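Local coordinates for peptidase S9 prolyl oligopeptidase catalytic domain-containing protein (Pyrococcus horikoshii, PDB 4HXF), which probably hydrolyses peptides as an acylaminoacyl peptidase-type serine protease, selecting its substrates through assembly into a self-compartmentalizing hexamer, at residues D135-W140 and D191-Y196; R311-K316 and L325-G330; M471-L476 and G485-G490. All coordinates share one frame; numbering follows the deposited sequence. Where two conformers were deposited one is given.

Interaction 1 (D135-W140 and D191-Y196); sequences DDVPAW and DVIPRY
Y196 reaches across to V137 and P138 and supplies the hydrogen bond that joins these two loops. With CG anti to the carbonyl carbon, chi1 -63° sends the ring from CB toward V137 and P138. Within its own loop, P194 CB lies over one ring face, 3.5 Å above the plane and toward the rim. Farther out, Y196 CE1 touches P138 CD at 3.6 Å, on the proline that follows a cis peptide bond. At the tip, Y196 OH donates to V137 O over 2.8 Å; the C=O...donor angle is 150° and the donor lies in the carbonyl plane, evidence of a well-directed bond. With an alanine here, V137 O would probably lose this donor and a gap would be likely to open beside P138 and P194.

The apolar remainder centres on V137, whose CG2 packs against I193 CB at 3.6 Å and against P194 CD at 3.7 Å. D136 OD1 slides past P194 CD at 3.7 Å, while its carboxylate pairs with R190.

F173 meets the Y196 ring edge-to-face, and K562 of a second subunit packs on V137 and I193. This is a loop-to-loop contact between consecutive blades of the beta-propeller, one loop following strand 131-134 and the other joining strands 182-188 and 200-206, with V137, I193 and Y196 resting on helix 504-511 of the alpha/beta-hydrolase part.

Interaction 2 (R311-K316 and L325-G330); sequences RLIYLK and LYLWDG
Y314 and Y326 form the tight part of this antiparallel hairpin. Their backbones bond reciprocally as a hydrogen-bonded pair, Y326 N to Y314 O at 2.8 Å and Y314 N to Y326 O at 2.9 Å. Y326 CB sits over one face of the Y314 ring, 3.6 Å from CE2, and W328 CB meets the edge of that ring at 3.7 Å from CE1. The two tyrosine planes differ by only 10° but are slid apart, with centroids 5.9 Å apart, so the rings barely overlap. Two residues beyond Y314, K316 lays CE of its bent chain across a face of the Y326 ring, giving a CH-pi contact and an off-centre cation-pi contact from NZ, which also forms a salt bridge with E332.

Water borders the contact at both ends. One molecule joins L312 N to W328 O, and two others link Y326 OH to K316 O and NZ. The loose side is at R311, which merely brushes L327, NE to CD1 at 3.9 Å.

The hairpin supplies the middle strands of a four-stranded propeller blade, flanked by strands 302-308 and 332-334. Its I313, L315 and L325 face packs on strands 16-23 and 26-35 of the N-terminal blade.

Interaction 3 (M471-L476 and G485-G490); sequences MTNWAL and GISENG
N473 holds CG anti to its carbonyl carbon (chi1 -62°) and S487 holds OG anti to its backbone nitrogen, and these two turns bring amide and hydroxyl together between helix and strand. S487 OG donates to N473 OD1 over 2.7 Å. The C=O...donor angle of 118° is ordinary, but the hydroxyl stands 39° out of the carbonyl plane, not on a lone pair. G469 O, near the start of the helix, is a second acceptor for S487 OG, whose one hydrogen is probably shared or alternates between the two. The other end of the N473 amide, ND2, bonds to I491 O, so both ends of the group are engaged and its rotation is fixed; I491 itself lines the inhibitor pocket, consistent with a second-shell position for N473.

T472 divides its branches. OG1 turns back to G468 O, whereas CG2 faces the strand, 3.7 Å from I486 O and 3.9 Å from S487 CB. One helical turn on, L476 CD2 comes to 4.3 Å from G485 CA, a spacing that leaves little room for a beta carbon at G485, which would crowd both L476 CD2 and T472 CG2.

The contact belongs to a beta-alpha-beta unit of the hydrolase fold: helix 467-478 follows strand 460-465 and covers strand 484-488, which lies between strands 460-465 and 538-543, while the side chains of I486 and E488, leaving the opposite side of the strand, touch helix 586-605.

In the fold
The three contacts follow one another along the chain without touching. Interactions 1 and 2 both belong to the beta-propeller but lie on opposite sides of the chain's centre, their own centres 41 Å apart. Interaction 3 lies in the hydrolase domain, 30 Å from interaction 1 and 39 Å from interaction 2, centre to centre; its nearest atoms are about 12 Å from interaction 1. Neither interaction 1 nor interaction 3 touches a bound inhibitor: the side chain of P138 is about 12 Å from one and that of N473 about 11 Å. Helix 467-478 starts at what is probably the nucleophile elbow carrying S466, a pocket residue, whereas interaction 2 is far from this site.

Interaction 1 (D135-W140 and D191-Y196)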
ATOM      1  N   ASP A 135      23.777  30.710  -9.859  1.00 14.89           N
ATOM      2  CA  ASP A 135      24.904  31.593 -10.115  0.50 15.59           C
ATOM      3  C   ASP A 135      24.788  32.275 -11.501  1.00 14.82           C
ATOM      4  O   ASP A 135      25.722  33.004 -11.900  1.00 15.30           O
ATOM      5  CB  ASP A 135      26.252  30.833 -10.058  0.50 16.16           C
ATOM      6  CG  ASP A 135      26.419  29.841 -11.220  0.50 17.46           C
ATOM      7  OD1 ASP A 135      25.544  29.707 -12.067  0.50 16.42           O
ATOM      8  OD2 ASP A 135      27.474  29.179 -11.267  0.50 19.49           O
ATOM      9  N   ASP A 136      23.631  32.127 -12.131  1.00 14.79           N
ATOM     10  CA  ASP A 136      23.290  32.829 -13.409  1.00 15.90           C
ATOM     11  C   ASP A 136      22.003  33.665 -13.206  1.00 16.48           C
ATOM     12  O   ASP A 136      21.586  33.879 -12.030  1.00 16.62           O
ATOM     13  CB  ASP A 136      23.241  31.837 -14.551  1.00 18.15           C
ATOM     14  CG  ASP A 136      23.364  32.545 -15.923  1.00 21.28           C
ATOM     15  OD1 ASP A 136      23.471  33.748 -16.037  1.00 22.79           O
ATOM     16  OD2 ASP A 136      23.534  31.769 -16.790  1.00 23.50           O
ATOM     17  N   VAL A 137      21.336  34.136 -14.293  1.00 17.50           N
ATOM     18  CA  VAL A 137      20.122  34.926 -14.118  1.00 16.99           C
ATOM     19  C   VAL A 137      19.201  34.478 -15.216  1.00 17.74           C
ATOM     20  O   VAL A 137      19.660  34.027 -16.259  1.00 15.69           O
ATOM     21  CB  VAL A 137      20.272  36.491 -14.187  1.00 20.33           C
ATOM     22  CG1 VAL A 137      20.997  37.014 -12.997  1.00 22.51           C
ATOM     23  CG2 VAL A 137      20.885  36.917 -15.518  1.00 24.75           C
ATOM     24  N   PRO A 138      17.902  34.553 -14.987  1.00 15.39           N
ATOM     25  CA  PRO A 138      17.264  34.837 -13.718  1.00 15.01           C
ATOM     26  C   PRO A 138      17.238  33.562 -12.894  1.00 14.52           C
ATOM     27  O   PRO A 138      17.656  32.468 -13.380  1.00 14.36           O
ATOM     28  CB  PRO A 138      15.874  35.277 -14.201  1.00 14.56           C
ATOM     29  CG  PRO A 138      15.545  34.380 -15.294  1.00 15.43           C
ATOM     30  CD  PRO A 138      16.893  34.220 -16.022  1.00 15.94           C
ATOM     31  N   ALA A 139      16.794  33.606 -11.637  1.00 12.54           N
ATOM     32  CA  ALA A 139      16.731  32.407 -10.815  1.00 13.80           C
ATOM     33  C   ALA A 139      15.525  31.531 -11.019  1.00 13.01           C
ATOM     34  O   ALA A 139      15.444  30.391 -10.569  1.00 13.25           O
ATOM     35  CB  ALA A 139      16.777  32.846  -9.343  1.00 12.77           C
ATOM     36  N   TRP A 140      14.546  32.069 -11.736  1.00 12.87           N
ATOM     37  CA  TRP A 140      13.271  31.371 -12.010  1.00 12.60           C
ATOM     38  C   TRP A 140      12.616  31.854 -13.263  1.00 14.33           C
ATOM     39  O   TRP A 140      13.014  32.879 -13.851  1.00 12.90           O
ATOM     40  CB  TRP A 140      12.377  31.515 -10.752  1.00 11.73           C
ATOM     41  CG  TRP A 140      11.950  32.944 -10.365  1.00 12.70           C
ATOM     42  CD1 TRP A 140      12.136  34.095 -11.031  1.00 12.45           C
ATOM     43  CD2 TRP A 140      11.282  33.245  -9.117  1.00 11.90           C
ATOM     44  NE1 TRP A 140      11.635  35.191 -10.273  1.00 13.14           N
ATOM     45  CE2 TRP A 140      11.063  34.695  -9.086  1.00 12.06           C
ATOM     46  CE3 TRP A 140      10.836  32.462  -8.043  1.00 13.29           C
ATOM     47  CZ2 TRP A 140      10.405  35.305  -8.003  1.00 12.84           C
ATOM     48  CZ3 TRP A 140      10.225  33.078  -6.975  1.00 13.67           C
ATOM     49  CH2 TRP A 140       9.992  34.460  -6.981  1.00 12.95           C
ATOM     50  N   ASP A 191      26.093  38.778 -22.695  1.00 17.12           N
ATOM     51  CA  ASP A 191      26.916  39.988 -22.387  1.00 20.95           C
ATOM     52  C   ASP A 191      27.141  40.027 -20.865  1.00 19.42           C
ATOM     53  O   ASP A 191      27.736  39.085 -20.370  1.00 21.75           O
ATOM     54  CB  ASP A 191      26.254  41.237 -22.893  1.00 19.77           C
ATOM     55  CG  ASP A 191      26.197  41.252 -24.504  1.00 21.57           C
ATOM     56  OD1 ASP A 191      27.151  40.919 -25.101  1.00 23.70           O
ATOM     57  OD2 ASP A 191      25.224  41.682 -24.970  1.00 23.76           O
ATOM     58  N   VAL A 192      26.655  41.026 -20.126  1.00 18.11           N
ATOM     59  CA  VAL A 192      26.851  40.990 -18.597  1.00 17.72           C
ATOM     60  C   VAL A 192      25.911  39.870 -18.055  1.00 16.73           C
ATOM     61  O   VAL A 192      26.325  39.096 -17.230  1.00 17.53           O
ATOM     62  CB  VAL A 192      26.527  42.321 -18.015  1.00 17.66           C
ATOM     63  CG1 VAL A 192      26.522  42.268 -16.474  1.00 16.87           C
ATOM     64  CG2 VAL A 192      27.603  43.345 -18.470  1.00 20.27           C
ATOM     65  N   ILE A 193      24.746  39.742 -18.693  1.00 16.34           N
ATOM     66  CA  ILE A 193      23.815  38.693 -18.494  1.00 15.94           C
ATOM     67  C   ILE A 193      23.406  38.140 -19.839  1.00 16.27           C
ATOM     68  O   ILE A 193      23.652  38.752 -20.901  1.00 16.13           O
ATOM     69  CB  ILE A 193      22.601  39.148 -17.696  1.00 16.28           C
ATOM     70  CG1 ILE A 193      21.748  40.211 -18.362  1.00 17.42           C
ATOM     71  CG2 ILE A 193      23.134  39.727 -16.319  1.00 17.87           C
ATOM     72  CD1 ILE A 193      20.331  40.457 -17.719  1.00 21.59           C
ATOM     73  N   PRO A 194      22.720  36.994 -19.869  1.00 15.62           N
ATOM     74  CA  PRO A 194      22.145  36.544 -21.155  1.00 14.97           C
ATOM     75  C   PRO A 194      21.096  37.498 -21.683  1.00 17.06           C
ATOM     76  O   PRO A 194      20.279  38.016 -20.932  1.00 16.75           O
ATOM     77  CB  PRO A 194      21.545  35.142 -20.837  1.00 15.28           C
ATOM     78  CG  PRO A 194      22.188  34.753 -19.558  1.00 15.06           C
ATOM     79  CD  PRO A 194      22.434  36.043 -18.792  1.00 15.08           C
ATOM     80  N   ARG A 195      21.134  37.731 -22.987  1.00 15.36           N
ATOM     81  CA  ARG A 195      20.221  38.686 -23.649  1.00 17.06           C
ATOM     82  C   ARG A 195      18.923  38.039 -24.133  1.00 16.31           C
ATOM     83  O   ARG A 195      18.558  37.982 -25.349  1.00 15.80           O
ATOM     84  CB  ARG A 195      20.979  39.398 -24.750  1.00 17.14           C
ATOM     85  CG  ARG A 195      22.295  39.957 -24.389  1.00 18.28           C
ATOM     86  CD  ARG A 195      22.210  41.079 -23.343  1.00 19.42           C
ATOM     87  NE  ARG A 195      21.339  42.210 -23.649  1.00 19.63           N
ATOM     88  CZ  ARG A 195      21.751  43.266 -24.363  1.00 20.11           C
ATOM     89  NH1 ARG A 195      22.952  43.290 -24.904  1.00 22.60           N
ATOM     90  NH2 ARG A 195      20.908  44.268 -24.551  1.00 23.55           N
ATOM     91  N   TYR A 196      18.190  37.480 -23.174  1.00 16.12           N
ATOM     92  CA  TYR A 196      16.999  36.731 -23.449  1.00 17.79           C
ATOM     93  C   TYR A 196      15.997  37.519 -24.219  1.00 18.26           C
ATOM     94  O   TYR A 196      15.846  38.669 -23.925  1.00 19.38           O
ATOM     95  CB  TYR A 196      16.341  36.361 -22.150  1.00 17.63           C
ATOM     96  CG  TYR A 196      17.134  35.454 -21.243  1.00 17.86           C
ATOM     97  CD1 TYR A 196      17.605  35.908 -20.021  1.00 19.48           C
ATOM     98  CD2 TYR A 196      17.455  34.197 -21.650  1.00 18.56           C
ATOM     99  CE1 TYR A 196      18.287  35.030 -19.187  1.00 17.73           C
ATOM    100  CE2 TYR A 196      18.183  33.311 -20.827  1.00 16.31           C
ATOM    101  CZ  TYR A 196      18.552  33.745 -19.552  1.00 17.16           C
ATOM    102  OH  TYR A 196      19.282  32.840 -18.781  1.00 20.22           O
TER
HETATM  103  O   HOH W   1      22.310  31.336 -18.973  1.00 38.31           O

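Interaction 2 (R311-K316 and L325-G330)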
ATOM      1  N   ARG A 311      -1.430  18.833 -47.653  1.00 28.58           N
ATOM      2  CA  ARG A 311      -2.685  19.542 -47.412  1.00 26.82           C
ATOM      3  C   ARG A 311      -2.382  20.680 -46.410  1.00 20.36           C
ATOM      4  O   ARG A 311      -1.362  20.652 -45.751  1.00 23.89           O
ATOM      5  CB  ARG A 311      -3.698  18.582 -46.775  1.00 35.28           C
ATOM      6  CG  ARG A 311      -4.127  17.421 -47.721  1.00 42.86           C
ATOM      7  CD  ARG A 311      -4.735  17.918 -49.037  1.00 46.92           C
ATOM      8  NE  ARG A 311      -6.192  17.776 -49.116  1.00 60.16           N
ATOM      9  CZ  ARG A 311      -6.840  16.595 -49.121  1.00 62.58           C
ATOM     10  NH1 ARG A 311      -6.173  15.423 -49.017  1.00 63.19           N
ATOM     11  NH2 ARG A 311      -8.171  16.579 -49.204  1.00 59.57           N
ATOM     12  N   LEU A 312      -3.199  21.693 -46.428  1.00 22.82           N
ATOM     13  CA  LEU A 312      -3.089  22.781 -45.419  1.00 21.48           C
ATOM     14  C   LEU A 312      -4.329  22.705 -44.452  1.00 20.99           C
ATOM     15  O   LEU A 312      -5.483  22.822 -44.879  1.00 23.43           O
ATOM     16  CB  LEU A 312      -3.032  24.178 -46.031  1.00 21.74           C
ATOM     17  CG  LEU A 312      -3.087  25.435 -45.110  1.00 20.41           C
ATOM     18  CD1 LEU A 312      -1.955  25.430 -44.064  1.00 22.42           C
ATOM     19  CD2 LEU A 312      -3.102  26.642 -46.013  1.00 25.27           C
ATOM     20  N   ILE A 313      -3.987  22.602 -43.174  1.00 21.18           N
ATOM     21  CA  ILE A 313      -5.037  22.551 -42.135  1.00 19.38           C
ATOM     22  C   ILE A 313      -4.723  23.578 -41.066  1.00 18.69           C
ATOM     23  O   ILE A 313      -3.533  23.924 -40.840  1.00 19.59           O
ATOM     24  CB  ILE A 313      -5.167  21.155 -41.584  1.00 20.53           C
ATOM     25  CG1 ILE A 313      -3.862  20.572 -41.126  1.00 26.53           C
ATOM     26  CG2 ILE A 313      -5.823  20.227 -42.622  1.00 27.17           C
ATOM     27  CD1 ILE A 313      -3.598  20.426 -39.702  1.00 26.26           C
ATOM     28  N   TYR A 314      -5.784  24.028 -40.406  1.00 17.02           N
ATOM     29  CA  TYR A 314      -5.605  25.019 -39.355  1.00 16.44           C
ATOM     30  C   TYR A 314      -6.741  25.003 -38.375  1.00 18.51           C
ATOM     31  O   TYR A 314      -7.856  24.624 -38.650  1.00 17.80           O
ATOM     32  CB  TYR A 314      -5.438  26.412 -40.008  1.00 17.35           C
ATOM     33  CG  TYR A 314      -6.497  26.870 -40.959  1.00 16.94           C
ATOM     34  CD1 TYR A 314      -6.366  26.611 -42.330  1.00 20.39           C
ATOM     35  CD2 TYR A 314      -7.625  27.588 -40.531  1.00 18.18           C
ATOM     36  CE1 TYR A 314      -7.305  27.023 -43.224  1.00 20.63           C
ATOM     37  CE2 TYR A 314      -8.598  28.042 -41.439  1.00 19.84           C
ATOM     38  CZ  TYR A 314      -8.390  27.795 -42.805  1.00 21.21           C
ATOM     39  OH  TYR A 314      -9.306  28.220 -43.694  1.00 22.46           O
ATOM     40  N   LEU A 315      -6.419  25.498 -37.200  1.00 16.19           N
ATOM     41  CA  LEU A 315      -7.431  25.649 -36.127  1.00 17.27           C
ATOM     42  C   LEU A 315      -7.860  27.121 -36.097  1.00 20.18           C
ATOM     43  O   LEU A 315      -6.995  28.002 -36.006  1.00 19.88           O
ATOM     44  CB  LEU A 315      -6.784  25.324 -34.781  1.00 16.73           C
ATOM     45  CG  LEU A 315      -6.473  23.901 -34.378  1.00 17.95           C
ATOM     46  CD1 LEU A 315      -5.748  23.727 -33.071  1.00 19.13           C
ATOM     47  CD2 LEU A 315      -7.796  23.050 -34.351  1.00 19.73           C
ATOM     48  N   LYS A 316      -9.177  27.377 -36.152  1.00 17.60           N
ATOM     49  CA  LYS A 316      -9.732  28.726 -36.162  1.00 16.23           C
ATOM     50  C   LYS A 316     -10.642  28.845 -34.912  1.00 16.80           C
ATOM     51  O   LYS A 316     -11.532  27.974 -34.702  1.00 15.14           O
ATOM     52  CB  LYS A 316     -10.502  28.981 -37.411  1.00 17.57           C
ATOM     53  CG  LYS A 316     -11.177  30.412 -37.401  1.00 18.06           C
ATOM     54  CD  LYS A 316     -12.467  30.502 -38.164  1.00 22.36           C
ATOM     55  CE  LYS A 316     -12.350  30.123 -39.624  1.00 21.80           C
ATOM     56  NZ  LYS A 316     -13.625  30.384 -40.380  1.00 22.19           N
ATOM     57  N   LEU A 325     -11.193  22.676 -36.333  1.00 17.02           N
ATOM     58  CA  LEU A 325     -10.224  22.428 -37.409  1.00 18.24           C
ATOM     59  C   LEU A 325     -10.873  22.643 -38.738  1.00 17.80           C
ATOM     60  O   LEU A 325     -12.083  22.322 -38.968  1.00 18.08           O
ATOM     61  CB  LEU A 325      -9.654  20.993 -37.362  1.00 19.95           C
ATOM     62  CG  LEU A 325      -8.402  20.630 -38.190  1.00 23.17           C
ATOM     63  CD1 LEU A 325      -7.146  21.351 -37.658  1.00 21.31           C
ATOM     64  CD2 LEU A 325      -8.314  19.070 -38.153  1.00 29.00           C
ATOM     65  N   TYR A 326     -10.064  23.223 -39.588  1.00 17.66           N
ATOM     66  CA  TYR A 326     -10.398  23.508 -40.972  1.00 16.56           C
ATOM     67  C   TYR A 326      -9.308  23.097 -41.980  1.00 16.97           C
ATOM     68  O   TYR A 326      -8.139  22.856 -41.659  1.00 17.08           O
ATOM     69  CB  TYR A 326     -10.529  25.052 -41.121  1.00 18.03           C
ATOM     70  CG  TYR A 326     -11.671  25.657 -40.354  1.00 18.39           C
ATOM     71  CD1 TYR A 326     -11.600  25.771 -38.962  1.00 18.32           C
ATOM     72  CD2 TYR A 326     -12.847  26.001 -40.970  1.00 18.35           C
ATOM     73  CE1 TYR A 326     -12.668  26.257 -38.246  1.00 16.96           C
ATOM     74  CE2 TYR A 326     -13.950  26.497 -40.259  1.00 19.92           C
ATOM     75  CZ  TYR A 326     -13.841  26.642 -38.902  1.00 19.45           C
ATOM     76  OH  TYR A 326     -14.922  27.093 -38.190  1.00 21.06           O
ATOM     77  N   LEU A 327      -9.751  22.874 -43.180  1.00 21.50           N
ATOM     78  CA  LEU A 327      -8.846  22.501 -44.298  1.00 24.65           C
ATOM     79  C   LEU A 327      -9.016  23.604 -45.397  1.00 26.76           C
ATOM     80  O   LEU A 327     -10.090  24.139 -45.601  1.00 26.18           O
ATOM     81  CB  LEU A 327      -9.219  21.099 -44.818  1.00 29.09           C
ATOM     82  CG  LEU A 327      -8.770  20.565 -46.198  1.00 31.62           C
ATOM     83  CD1 LEU A 327      -7.322  20.139 -46.273  1.00 33.84           C
ATOM     84  CD2 LEU A 327      -9.597  19.332 -46.547  1.00 31.47           C
ATOM     85  N   TRP A 328      -7.926  23.980 -46.088  1.00 30.52           N
ATOM     86  CA  TRP A 328      -8.026  24.954 -47.169  1.00 33.20           C
ATOM     87  C   TRP A 328      -7.446  24.294 -48.393  1.00 35.56           C
ATOM     88  O   TRP A 328      -6.313  23.781 -48.350  1.00 34.87           O
ATOM     89  CB  TRP A 328      -7.295  26.300 -46.861  1.00 37.08           C
ATOM     90  CG  TRP A 328      -7.530  27.393 -47.894  1.00 34.43           C
ATOM     91  CD1 TRP A 328      -8.540  28.357 -47.940  1.00 32.19           C
ATOM     92  CD2 TRP A 328      -6.720  27.635 -49.058  1.00 40.77           C
ATOM     93  NE1 TRP A 328      -8.416  29.169 -49.034  1.00 41.28           N
ATOM     94  CE2 TRP A 328      -7.360  28.743 -49.790  1.00 37.57           C
ATOM     95  CE3 TRP A 328      -5.575  27.056 -49.567  1.00 38.32           C
ATOM     96  CZ2 TRP A 328      -6.823  29.257 -50.963  1.00 45.98           C
ATOM     97  CZ3 TRP A 328      -5.045  27.581 -50.762  1.00 46.75           C
ATOM     98  CH2 TRP A 328      -5.654  28.665 -51.429  1.00 46.18           C
ATOM     99  N   ASP A 329      -8.246  24.261 -49.443  1.00 41.72           N
ATOM    100  CA  ASP A 329      -7.890  23.619 -50.740  1.00 50.52           C
ATOM    101  C   ASP A 329      -8.223  24.550 -51.904  1.00 47.76           C
ATOM    102  O   ASP A 329      -8.641  24.077 -52.955  1.00 57.68           O
ATOM    103  CB  ASP A 329      -8.682  22.287 -50.916  1.00 47.28           C
ATOM    104  CG  ASP A 329     -10.220  22.500 -50.959  1.00 52.73           C
ATOM    105  OD1 ASP A 329     -10.686  23.631 -51.267  1.00 48.58           O
ATOM    106  OD2 ASP A 329     -10.967  21.527 -50.701  1.00 62.68           O
ATOM    107  N   GLY A 330      -8.059  25.865 -51.710  1.00 45.52           N
ATOM    108  CA  GLY A 330      -8.699  26.855 -52.554  1.00 41.88           C
ATOM    109  C   GLY A 330      -9.908  27.538 -51.963  1.00 45.42           C
ATOM    110  O   GLY A 330     -10.177  28.682 -52.289  1.00 41.31           O
TER
HETATM  111  O   HOH W   2      -5.344  21.302 -48.404  1.00 39.66           O
HETATM  112  O   HOH W   3     -14.071  27.750 -35.595  0.50 14.60           O
HETATM  113  O   HOH W   4     -15.989  29.398 -39.263  1.00 28.85           O

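Interaction 3 (M471-L476 and G485-G490)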
ATOM      1  N   MET A 471      -3.286  47.775 -14.876  1.00 12.81           N
ATOM      2  CA  MET A 471      -4.160  48.881 -15.274  1.00 13.19           C
ATOM      3  C   MET A 471      -5.463  49.001 -14.480  1.00 10.89           C
ATOM      4  O   MET A 471      -5.929  50.100 -14.255  1.00 13.24           O
ATOM      5  CB  MET A 471      -4.580  48.753 -16.710  1.00 13.61           C
ATOM      6  CG  MET A 471      -5.285  49.966 -17.318  1.00 14.01           C
ATOM      7  SD  MET A 471      -4.153  51.361 -17.495  1.00 14.25           S
ATOM      8  CE  MET A 471      -2.930  50.754 -18.614  1.00 13.84           C
ATOM      9  N   THR A 472      -5.956  47.911 -13.949  1.00 12.29           N
ATOM     10  CA  THR A 472      -7.045  47.912 -12.993  1.00 12.59           C
ATOM     11  C   THR A 472      -6.602  48.620 -11.709  1.00 12.51           C
ATOM     12  O   THR A 472      -7.294  49.477 -11.177  1.00 13.11           O
ATOM     13  CB  THR A 472      -7.508  46.458 -12.652  1.00 14.13           C
ATOM     14  OG1 THR A 472      -8.074  45.869 -13.849  1.00 14.75           O
ATOM     15  CG2 THR A 472      -8.593  46.417 -11.576  1.00 12.69           C
ATOM     16  N   ASN A 473      -5.443  48.202 -11.195  1.00 11.91           N
ATOM     17  CA  ASN A 473      -4.845  48.898 -10.018  1.00 12.63           C
ATOM     18  C   ASN A 473      -4.753  50.400 -10.228  1.00 13.68           C
ATOM     19  O   ASN A 473      -5.135  51.288  -9.437  1.00 13.52           O
ATOM     20  CB  ASN A 473      -3.438  48.371  -9.680  1.00 10.95           C
ATOM     21  CG  ASN A 473      -3.380  46.920  -9.291  1.00 11.60           C
ATOM     22  OD1 ASN A 473      -4.388  46.292  -8.916  1.00 13.00           O
ATOM     23  ND2 ASN A 473      -2.129  46.352  -9.339  1.00 12.37           N
ATOM     24  N   TRP A 474      -4.191  50.747 -11.399  1.00 12.62           N
ATOM     25  CA  TRP A 474      -3.930  52.129 -11.766  1.00 12.82           C
ATOM     26  C   TRP A 474      -5.180  52.906 -11.885  1.00 13.28           C
ATOM     27  O   TRP A 474      -5.358  53.983 -11.309  1.00 14.14           O
ATOM     28  CB  TRP A 474      -3.176  52.118 -13.071  1.00 12.95           C
ATOM     29  CG  TRP A 474      -2.680  53.492 -13.503  1.00 14.28           C
ATOM     30  CD1 TRP A 474      -3.083  54.136 -14.623  1.00 12.15           C
ATOM     31  CD2 TRP A 474      -1.568  54.297 -12.950  1.00 12.83           C
ATOM     32  NE1 TRP A 474      -2.438  55.321 -14.774  1.00 14.15           N
ATOM     33  CE2 TRP A 474      -1.485  55.481 -13.775  1.00 13.49           C
ATOM     34  CE3 TRP A 474      -0.737  54.204 -11.838  1.00 13.58           C
ATOM     35  CZ2 TRP A 474      -0.524  56.415 -13.594  1.00 14.98           C
ATOM     36  CZ3 TRP A 474       0.187  55.193 -11.604  1.00 14.01           C
ATOM     37  CH2 TRP A 474       0.314  56.293 -12.435  1.00 15.12           C
ATOM     38  N   ALA A 475      -6.167  52.341 -12.565  1.00 13.89           N
ATOM     39  CA  ALA A 475      -7.450  52.978 -12.788  1.00 15.18           C
ATOM     40  C   ALA A 475      -8.146  53.340 -11.459  1.00 15.57           C
ATOM     41  O   ALA A 475      -8.713  54.450 -11.287  1.00 16.55           O
ATOM     42  CB  ALA A 475      -8.368  52.034 -13.562  1.00 14.86           C
ATOM     43  N   LEU A 476      -8.018  52.437 -10.486  1.00 14.89           N
ATOM     44  CA  LEU A 476      -8.712  52.706  -9.206  1.00 15.86           C
ATOM     45  C   LEU A 476      -7.972  53.764  -8.416  1.00 14.86           C
ATOM     46  O   LEU A 476      -8.542  54.451  -7.561  1.00 14.53           O
ATOM     47  CB  LEU A 476      -8.823  51.441  -8.358  1.00 16.03           C
ATOM     48  CG  LEU A 476     -10.104  50.641  -8.568  1.00 19.38           C
ATOM     49  CD1 LEU A 476     -10.631  50.450  -9.955  1.00 19.09           C
ATOM     50  CD2 LEU A 476     -10.120  49.391  -7.624  1.00 16.36           C
ATOM     51  N   GLY A 485     -13.236  46.741  -8.803  1.00 14.27           N
ATOM     52  CA  GLY A 485     -12.157  46.208  -9.573  1.00 13.17           C
ATOM     53  C   GLY A 485     -11.792  44.792  -9.230  1.00 13.27           C
ATOM     54  O   GLY A 485     -11.949  44.369  -8.038  1.00 14.77           O
ATOM     55  N   ILE A 486     -11.347  44.031 -10.225  1.00 12.85           N
ATOM     56  CA  ILE A 486     -10.718  42.704 -10.019  1.00 11.72           C
ATOM     57  C   ILE A 486      -9.399  42.750 -10.700  1.00 13.37           C
ATOM     58  O   ILE A 486      -9.331  42.776 -11.950  1.00 12.73           O
ATOM     59  CB  ILE A 486     -11.589  41.505 -10.463  1.00 12.88           C
ATOM     60  CG1 ILE A 486     -12.983  41.533  -9.766  1.00 13.64           C
ATOM     61  CG2 ILE A 486     -10.787  40.210 -10.185  1.00 11.82           C
ATOM     62  CD1 ILE A 486     -13.810  40.276 -10.069  1.00 14.15           C
ATOM     63  N   SER A 487      -8.324  42.771  -9.919  1.00 11.65           N
ATOM     64  CA  SER A 487      -6.954  42.840 -10.483  1.00 12.45           C
ATOM     65  C   SER A 487      -6.262  41.513 -10.259  1.00 12.79           C
ATOM     66  O   SER A 487      -6.164  41.047  -9.126  1.00 12.81           O
ATOM     67  CB  SER A 487      -6.198  43.926  -9.734  1.00 12.64           C
ATOM     68  OG  SER A 487      -4.778  43.866  -9.923  1.00 12.24           O
ATOM     69  N   GLU A 488      -5.728  40.921 -11.303  1.00 12.13           N
ATOM     70  CA  GLU A 488      -5.163  39.546 -11.207  1.00 12.36           C
ATOM     71  C   GLU A 488      -3.739  39.529 -11.710  1.00 12.76           C
ATOM     72  O   GLU A 488      -3.394  40.082 -12.744  1.00 12.37           O
ATOM     73  CB  GLU A 488      -5.964  38.566 -12.025  1.00 13.87           C
ATOM     74  CG  GLU A 488      -7.442  38.732 -11.945  1.00 14.77           C
ATOM     75  CD  GLU A 488      -8.174  37.548 -12.510  1.00 15.81           C
ATOM     76  OE1 GLU A 488      -7.648  36.414 -12.297  1.00 16.48           O
ATOM     77  OE2 GLU A 488      -9.215  37.771 -13.231  1.00 14.97           O
ATOM     78  N   ASN A 489      -2.854  38.938 -10.896  1.00 12.81           N
ATOM     79  CA  ASN A 489      -1.509  38.635 -11.313  1.00 11.87           C
ATOM     80  C   ASN A 489      -0.858  39.876 -11.968  1.00 11.95           C
ATOM     81  O   ASN A 489      -0.223  39.799 -13.020  1.00 12.87           O
ATOM     82  CB  ASN A 489      -1.458  37.417 -12.233  1.00 12.48           C
ATOM     83  CG  ASN A 489      -1.898  36.159 -11.545  1.00 11.87           C
ATOM     84  OD1 ASN A 489      -3.146  35.956 -11.344  1.00 15.21           O
ATOM     85  ND2 ASN A 489      -0.928  35.314 -11.154  1.00 14.86           N
ATOM     86  N   GLY A 490      -1.051  41.015 -11.286  1.00 12.79           N
ATOM     87  CA  GLY A 490      -0.770  42.351 -11.812  1.00 14.38           C
ATOM     88  C   GLY A 490       0.579  42.941 -11.460  1.00 12.26           C
ATOM     89  O   GLY A 490       1.441  42.263 -11.055  1.00 13.40           O
TER